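Side-chain contacts in probable branched-chain-amino-acid aminotransferase (Thermotoga maritima MSB8, PDB 3CSW), which probably transfers the amino group of leucine, isoleucine or valine to 2-oxoglutarate, with pyridoxal 5'-phosphate as its cofactor: residues P119-G124 with T240-V245; M235-T240 with V245-L250. All blocks are in the same frame, centred on the assembly; numbering follows the deposited sequence.

Along the chain, the loop 119-124, between strands 109-115 and 125-129, is the first segment to appear. Contact 1 closes a long loop from it to residues 240-245, drawing the loop against the end strand of a mixed five-stranded sheet. Contact 2 closes a much shorter loop, the beta hairpin of strands 234-239 and 243-247, and goes on to strand 249-250 of a second mixed sheet. The segments alternate along the sequence, so the two contacts cross rather than nest. They share Val245, as well as Thr240, which binds the cofactor phosphate. Their centres are about 8 Å apart, and Leu121 O packs on Pro246 CD at 3.4 Å.

Contact 1. Residues P119-G124 with T240-V245; sequences PDLETG and TSAGVV. With PLP (pyridoxal-5'-phosphate), chain E.
Leu121 meets Val245 with a single methyl group. Its CD1 rests against both branches of the valine, 3.6 Å from CG2 of Val245 and equally near its CG1, and so sits in the fork between them. The same methyl reaches Ala242, whose CB lies 4.1 Å from CD1 of Leu121; the single methyl of Ala242 is enough, because its CB already points at the leucine. Val245 holds out both methyls because CG1 is anti to the backbone N (chi1 -178°), which puts CG2 anti to the carbonyl carbon. Tyr163 touches both Leu121 and Val245 and extends the apolar cluster.

Behind the leucine, its loop folds as a type I beta turn from Leu121 to Gly124, closed by Gly124 N to Leu121 O at 3.1 Å. Gly124 has a positive phi (88°), a conformation readily adopted by glycine. Through Leu121 the turn leans on strand 243-247, outermost within this chain in a mixed sheet of this class-IV aminotransferase. Gly243, also at positive phi, begins that strand.

At the far end of 240-245, Thr240 grips the pyridoxal phosphate. Its OG1 donates to cofactor O3P at 2.8 Å, and its backbone N reaches the same oxygen at 3.1 Å.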
loop_
_atom_site.group_PDB
_atom_site.type_symbol
_atom_site.label_atom_id
_atom_site.label_comp_id
_atom_site.label_asym_id
_atom_site.label_seq_id
_atom_site.Cartn_x
_atom_site.Cartn_y
_atom_site.Cartn_z
ATOM N N PRO A 119 -22.515 -27.957 -15.429
ATOM C CA PRO A 119 -21.822 -28.669 -16.514
ATOM C C PRO A 119 -20.775 -29.701 -16.059
ATOM O O PRO A 119 -20.455 -29.785 -14.868
ATOM C CB PRO A 119 -21.151 -27.533 -17.292
ATOM C CG PRO A 119 -20.889 -26.472 -16.264
ATOM C CD PRO A 119 -21.955 -26.607 -15.211
ATOM N N ASP A 120 -20.259 -30.476 -17.016
ATOM C CA ASP A 120 -19.224 -31.478 -16.740
ATOM C C ASP A 120 -17.860 -30.800 -16.755
ATOM O O ASP A 120 -17.340 -30.431 -17.812
ATOM C CB ASP A 120 -19.257 -32.632 -17.758
ATOM C CG ASP A 120 -18.272 -33.767 -17.408
ATOM O OD1 ASP A 120 -18.020 -34.017 -16.200
ATOM O OD2 ASP A 120 -17.756 -34.416 -18.349
ATOM N N LEU A 121 -17.293 -30.648 -15.563
ATOM C CA LEU A 121 -16.027 -29.973 -15.389
ATOM C C LEU A 121 -14.910 -30.974 -15.091
ATOM O O LEU A 121 -13.874 -30.602 -14.564
ATOM C CB LEU A 121 -16.155 -28.928 -14.267
ATOM C CG LEU A 121 -17.316 -27.919 -14.378
ATOM C CD1 LEU A 121 -17.334 -26.999 -13.186
ATOM C CD2 LEU A 121 -17.273 -27.092 -15.661
ATOM N N GLU A 122 -15.106 -32.240 -15.451
ATOM C CA GLU A 122 -14.091 -33.273 -15.207
ATOM C C GLU A 122 -12.819 -32.982 -16.007
ATOM O O GLU A 122 -11.721 -33.273 -15.555
ATOM C CB GLU A 122 -14.634 -34.677 -15.549
ATOM N N THR A 123 -12.986 -32.407 -17.194
ATOM C CA THR A 123 -11.875 -31.993 -18.064
ATOM C C THR A 123 -11.083 -30.710 -17.618
ATOM O O THR A 123 -10.067 -30.353 -18.216
ATOM C CB THR A 123 -12.414 -31.765 -19.492
ATOM O OG1 THR A 123 -11.373 -31.237 -20.325
ATOM C CG2 THR A 123 -13.601 -30.783 -19.479
ATOM N N GLY A 124 -11.545 -30.020 -16.588
ATOM C CA GLY A 124 -10.848 -28.829 -16.087
ATOM C C GLY A 124 -11.267 -27.534 -16.771
ATOM O O GLY A 124 -11.829 -27.546 -17.872
ATOM N N THR A 240 -20.379 -22.561 -4.533
ATOM C CA THR A 240 -21.628 -23.230 -4.207
ATOM C C THR A 240 -22.213 -24.127 -5.314
ATOM O O THR A 240 -22.526 -25.307 -5.073
ATOM C CB THR A 240 -22.723 -22.201 -3.743
ATOM O OG1 THR A 240 -22.430 -21.733 -2.415
ATOM C CG2 THR A 240 -24.083 -22.841 -3.723
ATOM N N SER A 241 -22.360 -23.578 -6.520
ATOM C CA SER A 241 -23.112 -24.280 -7.550
ATOM C C SER A 241 -22.451 -25.558 -8.006
ATOM O O SER A 241 -23.142 -26.554 -8.175
ATOM C CB SER A 241 -23.444 -23.366 -8.750
ATOM O OG SER A 241 -22.280 -22.809 -9.329
ATOM N N ALA A 242 -21.126 -25.544 -8.136
ATOM C CA ALA A 242 -20.393 -26.623 -8.765
ATOM C C ALA A 242 -19.539 -27.473 -7.823
ATOM O O ALA A 242 -19.173 -28.573 -8.190
ATOM C CB ALA A 242 -19.519 -26.056 -9.902
ATOM N N GLY A 243 -19.224 -26.991 -6.623
ATOM C CA GLY A 243 -18.377 -27.751 -5.693
ATOM C C GLY A 243 -16.896 -27.565 -6.016
ATOM O O GLY A 243 -16.425 -26.435 -6.053
ATOM N N VAL A 244 -16.173 -28.659 -6.267
ATOM C CA VAL A 244 -14.744 -28.587 -6.641
ATOM C C VAL A 244 -14.601 -28.510 -8.161
ATOM O O VAL A 244 -15.143 -29.340 -8.866
ATOM C CB VAL A 244 -13.936 -29.786 -6.095
ATOM C CG1 VAL A 244 -12.499 -29.801 -6.667
ATOM C CG2 VAL A 244 -13.926 -29.780 -4.581
ATOM N N VAL A 245 -13.883 -27.497 -8.648
ATOM C CA VAL A 245 -13.707 -27.256 -10.066
ATOM C C VAL A 245 -12.210 -27.292 -10.391
ATOM O O VAL A 245 -11.463 -26.385 -10.017
ATOM C CB VAL A 245 -14.365 -25.908 -10.503
ATOM C CG1 VAL A 245 -14.211 -25.671 -12.007
ATOM C CG2 VAL A 245 -15.870 -25.893 -10.122
HETATM N N1 PLP E . -15.423 -15.550 -3.447
HETATM C C2 PLP E . -16.340 -14.606 -3.897
HETATM C C2A PLP E . -15.821 -13.247 -4.254
HETATM C C3 PLP E . -17.706 -14.947 -4.009
HETATM O O3 PLP E . -18.616 -14.058 -4.532
HETATM C C4 PLP E . -18.130 -16.251 -3.656
HETATM C C4A PLP E . -19.567 -16.661 -3.826
HETATM O O4A PLP E . -19.981 -17.037 -4.939
HETATM C C5 PLP E . -17.183 -17.188 -3.211
HETATM C C6 PLP E . -15.840 -16.820 -3.102
HETATM C C5A PLP E . -17.537 -18.648 -3.039
HETATM O O4P PLP E . -18.146 -18.862 -1.774
HETATM P P PLP E . -19.166 -20.104 -1.490
HETATM O O1P PLP E . -19.886 -19.885 -0.144
HETATM O O2P PLP E . -18.385 -21.386 -1.436
HETATM O O3P PLP E . -20.144 -20.105 -2.658
#

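Contact 2. Residues M235-T240 with V245-L250; sequences MFLTHT and VPVRRL. With PLP (pyridoxal-5'-phosphate), chain E.
Met235, present as selenomethionine, is fully extended and crosses Val247 at a slant on its way to Leu250. Its CB lies 4.2 Å from CB of Val247, and its CG 4.0 Å from the same atom. With CG anti to the backbone N (chi1 177°) and the later torsions also near 180°, the side chain carries SE past CG1 of Val247, at 4.2 Å, to within 4.2 Å of CD2 of Leu250, crossed at about a right angle. A long unbranched chain suits this span across the corner turned at Arg248 before strand 249-250. The second methyl of Val247, CG2, packs on CG of Leu237 at 3.8 Å.

The backbones pair as an antiparallel hairpin. Leu237 and Val245 form a hydrogen-bonded pair, N of each donating to O of the other at 2.8 Å, nearly straight from Leu237 N (N-H...O 169°); next to it, Phe236 and Pro246 are a non-hydrogen-bonded pair, where a proline can sit without costing the ladder a donor. Val247 N donates to Met235 O at 3.0 Å, and a water bridges Met235 N and Val247 O.

Toward the cofactor, CG2 of Val245 lies 3.8 Å from NE2 of His239, a nitrogen hydrogen-bonded to Tyr163. Three hydrogen bonds and the water pair the backbone atoms facing each other between the strands, while Leu237, Val245 and Val247 give an aliphatic surface beside polar His239.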
loop_
_atom_site.group_PDB
_atom_site.type_symbol
_atom_site.label_atom_id
_atom_site.label_comp_id
_atom_site.label_asym_id
_atom_site.label_seq_id
_atom_site.Cartn_x
_atom_site.Cartn_y
_atom_site.Cartn_z
HETATM N N MSE A 235 -4.198 -27.133 -9.244
HETATM C CA MSE A 235 -4.994 -25.986 -8.837
HETATM C C MSE A 235 -6.480 -26.287 -9.061
HETATM O O MSE A 235 -6.839 -27.026 -9.979
HETATM C CB MSE A 235 -4.542 -24.756 -9.624
HETATM C CG MSE A 235 -5.333 -23.469 -9.371
HETATM SE SE MSE A 235 -4.653 -21.975 -10.400
HETATM C CE MSE A 235 -5.822 -20.689 -9.788
ATOM N N PHE A 236 -7.338 -25.769 -8.183
ATOM C CA PHE A 236 -8.794 -25.896 -8.337
ATOM C C PHE A 236 -9.537 -24.754 -7.637
ATOM O O PHE A 236 -8.959 -24.034 -6.801
ATOM C CB PHE A 236 -9.320 -27.286 -7.906
ATOM C CG PHE A 236 -9.252 -27.587 -6.401
ATOM C CD1 PHE A 236 -10.267 -27.167 -5.543
ATOM C CD2 PHE A 236 -8.214 -28.355 -5.872
ATOM C CE1 PHE A 236 -10.224 -27.464 -4.182
ATOM C CE2 PHE A 236 -8.166 -28.664 -4.515
ATOM C CZ PHE A 236 -9.178 -28.209 -3.665
ATOM N N LEU A 237 -10.807 -24.595 -8.023
ATOM C CA LEU A 237 -11.701 -23.595 -7.477
ATOM C C LEU A 237 -12.819 -24.258 -6.696
ATOM O O LEU A 237 -13.163 -25.417 -6.944
ATOM C CB LEU A 237 -12.333 -22.760 -8.594
ATOM C CG LEU A 237 -11.428 -22.171 -9.668
ATOM C CD1 LEU A 237 -12.267 -21.512 -10.776
ATOM C CD2 LEU A 237 -10.402 -21.202 -9.045
ATOM N N THR A 238 -13.405 -23.516 -5.763
ATOM C CA THR A 238 -14.569 -23.992 -5.026
ATOM C C THR A 238 -15.664 -22.916 -5.018
ATOM O O THR A 238 -15.396 -21.761 -4.736
ATOM C CB THR A 238 -14.193 -24.386 -3.551
ATOM O OG1 THR A 238 -13.756 -23.230 -2.825
ATOM C CG2 THR A 238 -13.089 -25.436 -3.519
ATOM N N HIS A 239 -16.894 -23.297 -5.330
ATOM C CA HIS A 239 -18.039 -22.394 -5.192
ATOM C C HIS A 239 -19.339 -23.193 -5.062
ATOM O O HIS A 239 -19.395 -24.346 -5.431
ATOM C CB HIS A 239 -18.103 -21.352 -6.336
ATOM C CG HIS A 239 -18.264 -21.928 -7.711
ATOM N ND1 HIS A 239 -19.471 -21.924 -8.389
ATOM C CD2 HIS A 239 -17.364 -22.493 -8.549
ATOM C CE1 HIS A 239 -19.305 -22.473 -9.580
ATOM N NE2 HIS A 239 -18.042 -22.831 -9.703
ATOM N N THR A 240 -20.379 -22.561 -4.533
ATOM C CA THR A 240 -21.628 -23.230 -4.207
ATOM C C THR A 240 -22.213 -24.127 -5.314
ATOM O O THR A 240 -22.526 -25.307 -5.073
ATOM C CB THR A 240 -22.723 -22.201 -3.743
ATOM O OG1 THR A 240 -22.430 -21.733 -2.415
ATOM C CG2 THR A 240 -24.083 -22.841 -3.723
ATOM N N VAL A 245 -13.883 -27.497 -8.648
ATOM C CA VAL A 245 -13.707 -27.256 -10.066
ATOM C C VAL A 245 -12.210 -27.292 -10.391
ATOM O O VAL A 245 -11.463 -26.385 -10.017
ATOM C CB VAL A 245 -14.365 -25.908 -10.503
ATOM C CG1 VAL A 245 -14.211 -25.671 -12.007
ATOM C CG2 VAL A 245 -15.870 -25.893 -10.122
ATOM N N PRO A 246 -11.755 -28.345 -11.092
ATOM C CA PRO A 246 -10.337 -28.447 -11.416
ATOM C C PRO A 246 -9.914 -27.405 -12.431
ATOM O O PRO A 246 -10.686 -27.098 -13.344
ATOM C CB PRO A 246 -10.203 -29.853 -12.037
ATOM C CG PRO A 246 -11.477 -30.493 -11.895
ATOM C CD PRO A 246 -12.518 -29.475 -11.638
ATOM N N VAL A 247 -8.705 -26.868 -12.262
ATOM C CA VAL A 247 -8.165 -25.878 -13.189
ATOM C C VAL A 247 -7.096 -26.551 -14.026
ATOM O O VAL A 247 -6.066 -26.998 -13.502
ATOM C CB VAL A 247 -7.568 -24.624 -12.476
ATOM C CG1 VAL A 247 -6.848 -23.706 -13.491
ATOM C CG2 VAL A 247 -8.670 -23.836 -11.676
ATOM N N ARG A 248 -7.332 -26.646 -15.332
ATOM C CA ARG A 248 -6.308 -27.228 -16.212
ATOM C C ARG A 248 -5.265 -26.227 -16.747
ATOM O O ARG A 248 -4.157 -26.631 -17.123
ATOM C CB ARG A 248 -6.944 -28.003 -17.353
ATOM C CG ARG A 248 -7.503 -27.213 -18.433
ATOM C CD ARG A 248 -7.846 -28.121 -19.653
ATOM N NE ARG A 248 -8.879 -27.414 -20.391
ATOM C CZ ARG A 248 -8.667 -26.331 -21.145
ATOM N NH1 ARG A 248 -7.433 -25.851 -21.334
ATOM N NH2 ARG A 248 -9.701 -25.722 -21.729
ATOM N N ARG A 249 -5.615 -24.934 -16.741
ATOM C CA ARG A 249 -4.741 -23.888 -17.263
ATOM C C ARG A 249 -4.972 -22.520 -16.564
ATOM O O ARG A 249 -6.110 -22.098 -16.392
ATOM C CB ARG A 249 -5.017 -23.782 -18.753
ATOM C CG ARG A 249 -4.040 -23.011 -19.567
ATOM C CD ARG A 249 -4.288 -23.373 -21.027
ATOM N NE ARG A 249 -3.238 -22.916 -21.927
ATOM C CZ ARG A 249 -3.311 -21.818 -22.682
ATOM N NH1 ARG A 249 -4.393 -21.035 -22.649
ATOM N NH2 ARG A 249 -2.288 -21.495 -23.483
ATOM N N LEU A 250 -3.884 -21.886 -16.122
ATOM C CA LEU A 250 -3.883 -20.536 -15.585
ATOM C C LEU A 250 -3.121 -19.668 -16.572
ATOM O O LEU A 250 -1.954 -19.903 -16.829
ATOM C CB LEU A 250 -3.204 -20.492 -14.201
ATOM C CG LEU A 250 -2.873 -19.139 -13.567
ATOM C CD1 LEU A 250 -4.131 -18.283 -13.329
ATOM C CD2 LEU A 250 -2.025 -19.345 -12.271
HETATM N N1 PLP E . -15.423 -15.550 -3.447
HETATM C C2 PLP E . -16.340 -14.606 -3.897
HETATM C C2A PLP E . -15.821 -13.247 -4.254
HETATM C C3 PLP E . -17.706 -14.947 -4.009
HETATM O O3 PLP E . -18.616 -14.058 -4.532
HETATM C C4 PLP E . -18.130 -16.251 -3.656
HETATM C C4A PLP E . -19.567 -16.661 -3.826
HETATM O O4A PLP E . -19.981 -17.037 -4.939
HETATM C C5 PLP E . -17.183 -17.188 -3.211
HETATM C C6 PLP E . -15.840 -16.820 -3.102
HETATM C C5A PLP E . -17.537 -18.648 -3.039
HETATM O O4P PLP E . -18.146 -18.862 -1.774
HETATM P P PLP E . -19.166 -20.104 -1.490
HETATM O O1P PLP E . -19.886 -19.885 -0.144
HETATM O O2P PLP E . -18.385 -21.386 -1.436
HETATM O O3P PLP E . -20.144 -20.105 -2.658
HETATM O O HOH W 1 -4.763 -28.754 -11.676
#